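UL37 (Suid herpesvirus 1, PDB 4K70) is an inner tegument protein of the herpesvirus particle, whose N-terminal half binds metal ions and which probably helps control intracellular trafficking of the virus. Local coordinates at residues A[384-398]-A[426-438]. Numbering follows the deposited sequence.
Sequences LLDDYGPGLDYVRAY and VVRHCMAPRPPTE. With CA (calcium ion), chain D; NA (sodium ion), chain F.
The hydroxyl of Y394 donates a notably tight hydrogen bond, 2.5 Å from OH to M431 O, at the C-terminal end of helix 422-431. The contact is a worked example of how a mainly helical fold without strands packs a proline-rich linker: residues 432-437 run along helix 392-402 and the loop before it, which opens with the type I turn L385–Y388 after helix 366-385. Chi1 of Y394 (-179°) sends the ring across toward residues 426-438, and chi2 turns it so that the carbonyl lies at its edge, in plane. P433 crosses the Y398 ring at about a right angle and sets CD over one face, 3.5 Å from the centroid and 15° off the normal, a CH-pi contact. Its CB meets V395 CG2, and its CG approaches Y394 CE2 at 3.8 Å. The M431 chain, bent at chi2 and chi3, brings CE to 4.0 Å from Y388 CD2, while its CB packs on L384 CD1. Beyond L384, D386 OD1 and D387 OD2 bind a calcium ion that R383 O also ligates; D386 OD1 is shared with a sodium ion. Farther along the linker, a water bridges G389 O and R434 N, and P435 CA makes a CA-H...O contact with P390 O at 3.3 Å.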
loop_
_atom_site.group_PDB
_atom_site.type_symbol
_atom_site.label_atom_id
_atom_site.label_comp_id
_atom_site.label_asym_id
_atom_site.label_seq_id
_atom_site.Cartn_x
_atom_site.Cartn_y
_atom_site.Cartn_z
ATOM N N LEU A 384 -1.426 -6.884 5.569
ATOM C CA LEU A 384 -1.915 -5.588 5.110
ATOM C C LEU A 384 -0.813 -4.608 4.757
ATOM O O LEU A 384 -1.028 -3.693 3.961
ATOM C CB LEU A 384 -2.789 -4.927 6.187
ATOM C CG LEU A 384 -4.135 -5.576 6.497
ATOM C CD1 LEU A 384 -4.637 -5.140 7.860
ATOM C CD2 LEU A 384 -5.144 -5.229 5.424
ATOM N N LEU A 385 0.348 -4.759 5.384
ATOM C CA LEU A 385 1.359 -3.707 5.335
ATOM C C LEU A 385 1.829 -3.362 3.917
ATOM O O LEU A 385 2.037 -2.186 3.605
ATOM C CB LEU A 385 2.553 -4.050 6.229
ATOM C CG LEU A 385 3.703 -3.041 6.210
ATOM C CD1 LEU A 385 3.240 -1.639 6.594
ATOM C CD2 LEU A 385 4.857 -3.504 7.092
ATOM N N ASP A 386 1.987 -4.364 3.054
ATOM C CA ASP A 386 2.482 -4.084 1.697
ATOM C C ASP A 386 1.506 -3.241 0.891
ATOM O O ASP A 386 1.896 -2.570 -0.063
ATOM C CB ASP A 386 2.872 -5.376 0.924
ATOM C CG ASP A 386 1.659 -6.185 0.457
ATOM O OD1 ASP A 386 1.153 -7.024 1.240
ATOM O OD2 ASP A 386 1.216 -5.990 -0.699
ATOM N N ASP A 387 0.240 -3.247 1.287
ATOM C CA ASP A 387 -0.781 -2.569 0.514
ATOM C C ASP A 387 -1.070 -1.189 1.083
ATOM O O ASP A 387 -1.766 -0.396 0.459
ATOM C CB ASP A 387 -2.061 -3.378 0.539
ATOM C CG ASP A 387 -1.869 -4.759 -0.030
ATOM O OD1 ASP A 387 -1.684 -4.854 -1.264
ATOM O OD2 ASP A 387 -1.900 -5.727 0.753
ATOM N N TYR A 388 -0.519 -0.911 2.257
ATOM C CA TYR A 388 -0.934 0.254 3.032
ATOM C C TYR A 388 -0.720 1.585 2.310
ATOM O O TYR A 388 0.393 1.896 1.878
ATOM C CB TYR A 388 -0.217 0.301 4.374
ATOM C CG TYR A 388 -0.824 1.348 5.276
ATOM C CD1 TYR A 388 -0.410 2.677 5.218
ATOM C CD2 TYR A 388 -1.846 1.017 6.148
ATOM C CE1 TYR A 388 -0.989 3.643 6.021
ATOM C CE2 TYR A 388 -2.420 1.967 6.963
ATOM C CZ TYR A 388 -1.992 3.280 6.893
ATOM O OH TYR A 388 -2.576 4.207 7.712
ATOM N N GLY A 389 -1.788 2.368 2.202
ATOM C CA GLY A 389 -1.695 3.696 1.627
ATOM C C GLY A 389 -2.981 4.488 1.725
ATOM O O GLY A 389 -3.969 4.025 2.301
ATOM N N PRO A 390 -2.980 5.696 1.151
ATOM C CA PRO A 390 -4.101 6.606 1.371
ATOM C C PRO A 390 -5.157 6.576 0.274
ATOM O O PRO A 390 -5.892 7.553 0.134
ATOM C CB PRO A 390 -3.416 7.972 1.391
ATOM C CG PRO A 390 -2.296 7.812 0.396
ATOM C CD PRO A 390 -1.822 6.378 0.543
ATOM N N GLY A 391 -5.251 5.486 -0.477
ATOM C CA GLY A 391 -6.169 5.443 -1.601
ATOM C C GLY A 391 -7.121 4.256 -1.681
ATOM O O GLY A 391 -7.271 3.474 -0.741
ATOM N N LEU A 392 -7.766 4.137 -2.836
ATOM C CA LEU A 392 -8.818 3.157 -3.074
ATOM C C LEU A 392 -8.318 1.717 -3.025
ATOM O O LEU A 392 -9.002 0.822 -2.519
ATOM C CB LEU A 392 -9.424 3.420 -4.447
ATOM C CG LEU A 392 -10.582 2.545 -4.897
ATOM C CD1 LEU A 392 -11.663 2.572 -3.833
ATOM C CD2 LEU A 392 -11.115 3.053 -6.227
ATOM N N ASP A 393 -7.135 1.492 -3.579
ATOM C CA ASP A 393 -6.527 0.162 -3.597
ATOM C C ASP A 393 -6.369 -0.416 -2.192
ATOM O O ASP A 393 -6.573 -1.611 -1.970
ATOM C CB ASP A 393 -5.152 0.206 -4.254
ATOM C CG ASP A 393 -4.525 -1.167 -4.364
ATOM O OD1 ASP A 393 -5.004 -1.952 -5.202
ATOM O OD2 ASP A 393 -3.564 -1.465 -3.622
ATOM N N TYR A 394 -5.971 0.425 -1.250
ATOM C CA TYR A 394 -5.811 -0.076 0.118
ATOM C C TYR A 394 -7.168 -0.316 0.771
ATOM O O TYR A 394 -7.329 -1.277 1.507
ATOM C CB TYR A 394 -4.929 0.817 0.982
ATOM C CG TYR A 394 -4.763 0.255 2.384
ATOM C CD1 TYR A 394 -4.214 -1.007 2.582
ATOM C CD2 TYR A 394 -5.164 0.978 3.504
ATOM C CE1 TYR A 394 -4.055 -1.542 3.853
ATOM C CE2 TYR A 394 -5.018 0.450 4.783
ATOM C CZ TYR A 394 -4.457 -0.811 4.950
ATOM O OH TYR A 394 -4.297 -1.343 6.208
ATOM N N VAL A 395 -8.155 0.529 0.469
ATOM C CA VAL A 395 -9.512 0.290 0.944
ATOM C C VAL A 395 -9.982 -1.110 0.532
ATOM O O VAL A 395 -10.518 -1.857 1.339
ATOM C CB VAL A 395 -10.498 1.324 0.415
ATOM C CG1 VAL A 395 -11.910 0.910 0.768
ATOM C CG2 VAL A 395 -10.195 2.696 1.009
ATOM N N ARG A 396 -9.755 -1.449 -0.732
ATOM C CA ARG A 396 -10.105 -2.755 -1.279
ATOM C C ARG A 396 -9.277 -3.889 -0.674
ATOM O O ARG A 396 -9.810 -4.955 -0.380
ATOM C CB ARG A 396 -9.915 -2.741 -2.803
ATOM C CG ARG A 396 -10.921 -1.866 -3.561
ATOM C CD ARG A 396 -10.518 -1.702 -5.033
ATOM N NE ARG A 396 -11.551 -1.032 -5.825
ATOM C CZ ARG A 396 -11.352 -0.532 -7.045
ATOM N NH1 ARG A 396 -10.151 -0.610 -7.610
ATOM N NH2 ARG A 396 -12.349 0.059 -7.695
ATOM N N ALA A 397 -7.971 -3.674 -0.518
ATOM C CA ALA A 397 -7.105 -4.709 0.053
ATOM C C ALA A 397 -7.471 -4.964 1.516
ATOM O O ALA A 397 -7.444 -6.102 1.980
ATOM C CB ALA A 397 -5.664 -4.312 -0.049
ATOM N N TYR A 398 -7.819 -3.898 2.235
ATOM C CA TYR A 398 -8.206 -4.016 3.646
ATOM C C TYR A 398 -9.520 -4.771 3.817
ATOM O O TYR A 398 -9.639 -5.656 4.656
ATOM C CB TYR A 398 -8.332 -2.625 4.277
ATOM C CG TYR A 398 -8.729 -2.662 5.750
ATOM C CD1 TYR A 398 -7.764 -2.756 6.742
ATOM C CD2 TYR A 398 -10.060 -2.613 6.141
ATOM C CE1 TYR A 398 -8.113 -2.798 8.091
ATOM C CE2 TYR A 398 -10.419 -2.658 7.505
ATOM C CZ TYR A 398 -9.434 -2.741 8.463
ATOM O OH TYR A 398 -9.762 -2.770 9.820
ATOM N N VAL A 426 -8.905 -4.762 17.048
ATOM C CA VAL A 426 -7.512 -4.355 17.231
ATOM C C VAL A 426 -6.887 -3.948 15.895
ATOM O O VAL A 426 -6.211 -2.906 15.784
ATOM C CB VAL A 426 -6.667 -5.460 17.887
ATOM C CG1 VAL A 426 -5.195 -5.031 17.978
ATOM C CG2 VAL A 426 -7.223 -5.797 19.255
ATOM N N VAL A 427 -7.112 -4.766 14.875
ATOM C CA VAL A 427 -6.578 -4.464 13.544
ATOM C C VAL A 427 -7.050 -3.105 13.016
ATOM O O VAL A 427 -6.259 -2.327 12.478
ATOM C CB VAL A 427 -6.912 -5.574 12.529
ATOM C CG1 VAL A 427 -6.530 -5.132 11.113
ATOM C CG2 VAL A 427 -6.196 -6.879 12.920
ATOM N N ARG A 428 -8.338 -2.817 13.163
ATOM C CA ARG A 428 -8.859 -1.549 12.671
ATOM C C ARG A 428 -8.247 -0.343 13.367
ATOM O O ARG A 428 -8.149 0.731 12.775
ATOM C CB ARG A 428 -10.390 -1.492 12.730
ATOM C CG ARG A 428 -11.008 -1.376 14.122
ATOM C CD ARG A 428 -12.530 -1.385 14.006
ATOM N NE ARG A 428 -13.193 -1.270 15.304
ATOM C CZ ARG A 428 -14.501 -1.403 15.486
ATOM N NH1 ARG A 428 -15.294 -1.665 14.455
ATOM N NH2 ARG A 428 -15.017 -1.279 16.701
ATOM N N HIS A 429 -7.809 -0.527 14.607
ATOM C CA HIS A 429 -7.289 0.580 15.394
ATOM C C HIS A 429 -5.995 1.147 14.809
ATOM O O HIS A 429 -5.710 2.341 14.918
ATOM C CB HIS A 429 -7.081 0.170 16.861
ATOM C CG HIS A 429 -6.963 1.341 17.794
ATOM N ND1 HIS A 429 -8.034 2.160 18.086
ATOM C CD2 HIS A 429 -5.901 1.851 18.458
ATOM C CE1 HIS A 429 -7.634 3.120 18.906
ATOM N NE2 HIS A 429 -6.347 2.955 19.152
ATOM N N CYS A 430 -5.211 0.292 14.175
ATOM C CA CYS A 430 -3.902 0.714 13.705
ATOM C C CYS A 430 -3.776 0.667 12.185
ATOM O O CYS A 430 -3.011 1.441 11.605
ATOM C CB CYS A 430 -2.790 -0.099 14.385
ATOM S SG CYS A 430 -2.983 -1.938 14.255
ATOM N N MET A 431 -4.564 -0.192 11.539
ATOM C CA MET A 431 -4.410 -0.437 10.103
ATOM C C MET A 431 -5.584 -0.002 9.223
ATOM O O MET A 431 -5.505 -0.125 7.992
ATOM C CB MET A 431 -4.101 -1.919 9.833
ATOM C CG MET A 431 -2.864 -2.440 10.541
ATOM S SD MET A 431 -1.354 -1.599 10.031
ATOM C CE MET A 431 -1.048 -2.230 8.370
ATOM N N ALA A 432 -6.663 0.489 9.836
ATOM C CA ALA A 432 -7.835 0.910 9.066
ATOM C C ALA A 432 -7.422 1.922 8.005
ATOM O O ALA A 432 -6.553 2.754 8.256
ATOM C CB ALA A 432 -8.903 1.513 9.974
ATOM N N PRO A 433 -8.022 1.828 6.810
ATOM C CA PRO A 433 -7.767 2.788 5.737
ATOM C C PRO A 433 -8.154 4.202 6.182
ATOM O O PRO A 433 -9.204 4.377 6.799
ATOM C CB PRO A 433 -8.701 2.312 4.636
ATOM C CG PRO A 433 -8.814 0.858 4.844
ATOM C CD PRO A 433 -8.877 0.716 6.348
ATOM N N ARG A 434 -7.304 5.179 5.891
ATOM C CA ARG A 434 -7.607 6.587 6.195
ATOM C C ARG A 434 -7.492 7.486 4.951
ATOM O O ARG A 434 -6.788 8.498 4.971
ATOM C CB ARG A 434 -6.686 7.089 7.308
ATOM C CG ARG A 434 -6.962 6.424 8.663
ATOM C CD ARG A 434 -5.735 6.383 9.589
ATOM N NE ARG A 434 -5.987 5.535 10.767
ATOM C CZ ARG A 434 -5.092 5.236 11.712
ATOM N NH1 ARG A 434 -3.853 5.717 11.666
ATOM N NH2 ARG A 434 -5.443 4.443 12.720
ATOM N N PRO A 435 -8.193 7.123 3.860
ATOM C CA PRO A 435 -8.095 7.916 2.625
ATOM C C PRO A 435 -8.758 9.269 2.827
ATOM O O PRO A 435 -9.827 9.329 3.427
ATOM C CB PRO A 435 -8.930 7.112 1.636
ATOM C CG PRO A 435 -9.990 6.480 2.509
ATOM C CD PRO A 435 -9.242 6.089 3.763
ATOM N N PRO A 436 -8.138 10.340 2.333
ATOM C CA PRO A 436 -8.751 11.674 2.439
ATOM C C PRO A 436 -9.875 11.837 1.428
ATOM O O PRO A 436 -9.718 12.599 0.478
ATOM C CB PRO A 436 -7.603 12.610 2.063
ATOM C CG PRO A 436 -6.744 11.784 1.126
ATOM C CD PRO A 436 -6.803 10.387 1.716
ATOM N N THR A 437 -10.983 11.131 1.626
ATOM C CA THR A 437 -12.064 11.108 0.644
ATOM C C THR A 437 -12.789 12.445 0.549
ATOM O O THR A 437 -13.624 12.651 -0.335
ATOM C CB THR A 437 -13.095 10.019 0.960
ATOM O OG1 THR A 437 -13.461 10.102 2.342
ATOM C CG2 THR A 437 -12.529 8.630 0.676
ATOM N N GLU A 438 -12.489 13.353 1.467
ATOM C CA GLU A 438 -13.041 14.696 1.359
ATOM C C GLU A 438 -12.571 15.358 0.052
ATOM O O GLU A 438 -13.192 16.302 -0.424
ATOM C CB GLU A 438 -12.673 15.540 2.579
ATOM C CG GLU A 438 -11.171 15.714 2.816
ATOM C CD GLU A 438 -10.561 14.607 3.669
ATOM O OE1 GLU A 438 -11.211 13.548 3.851
ATOM O OE2 GLU A 438 -9.425 14.800 4.164
HETATM CA CA CA D . -1.080 -7.823 1.154
HETATM NA NA NA F . 2.784 -7.947 3.317
HETATM O O HOH W 1 -4.656 4.969 4.966
HETATM O O HOH W 2 -3.418 -8.390 1.355
#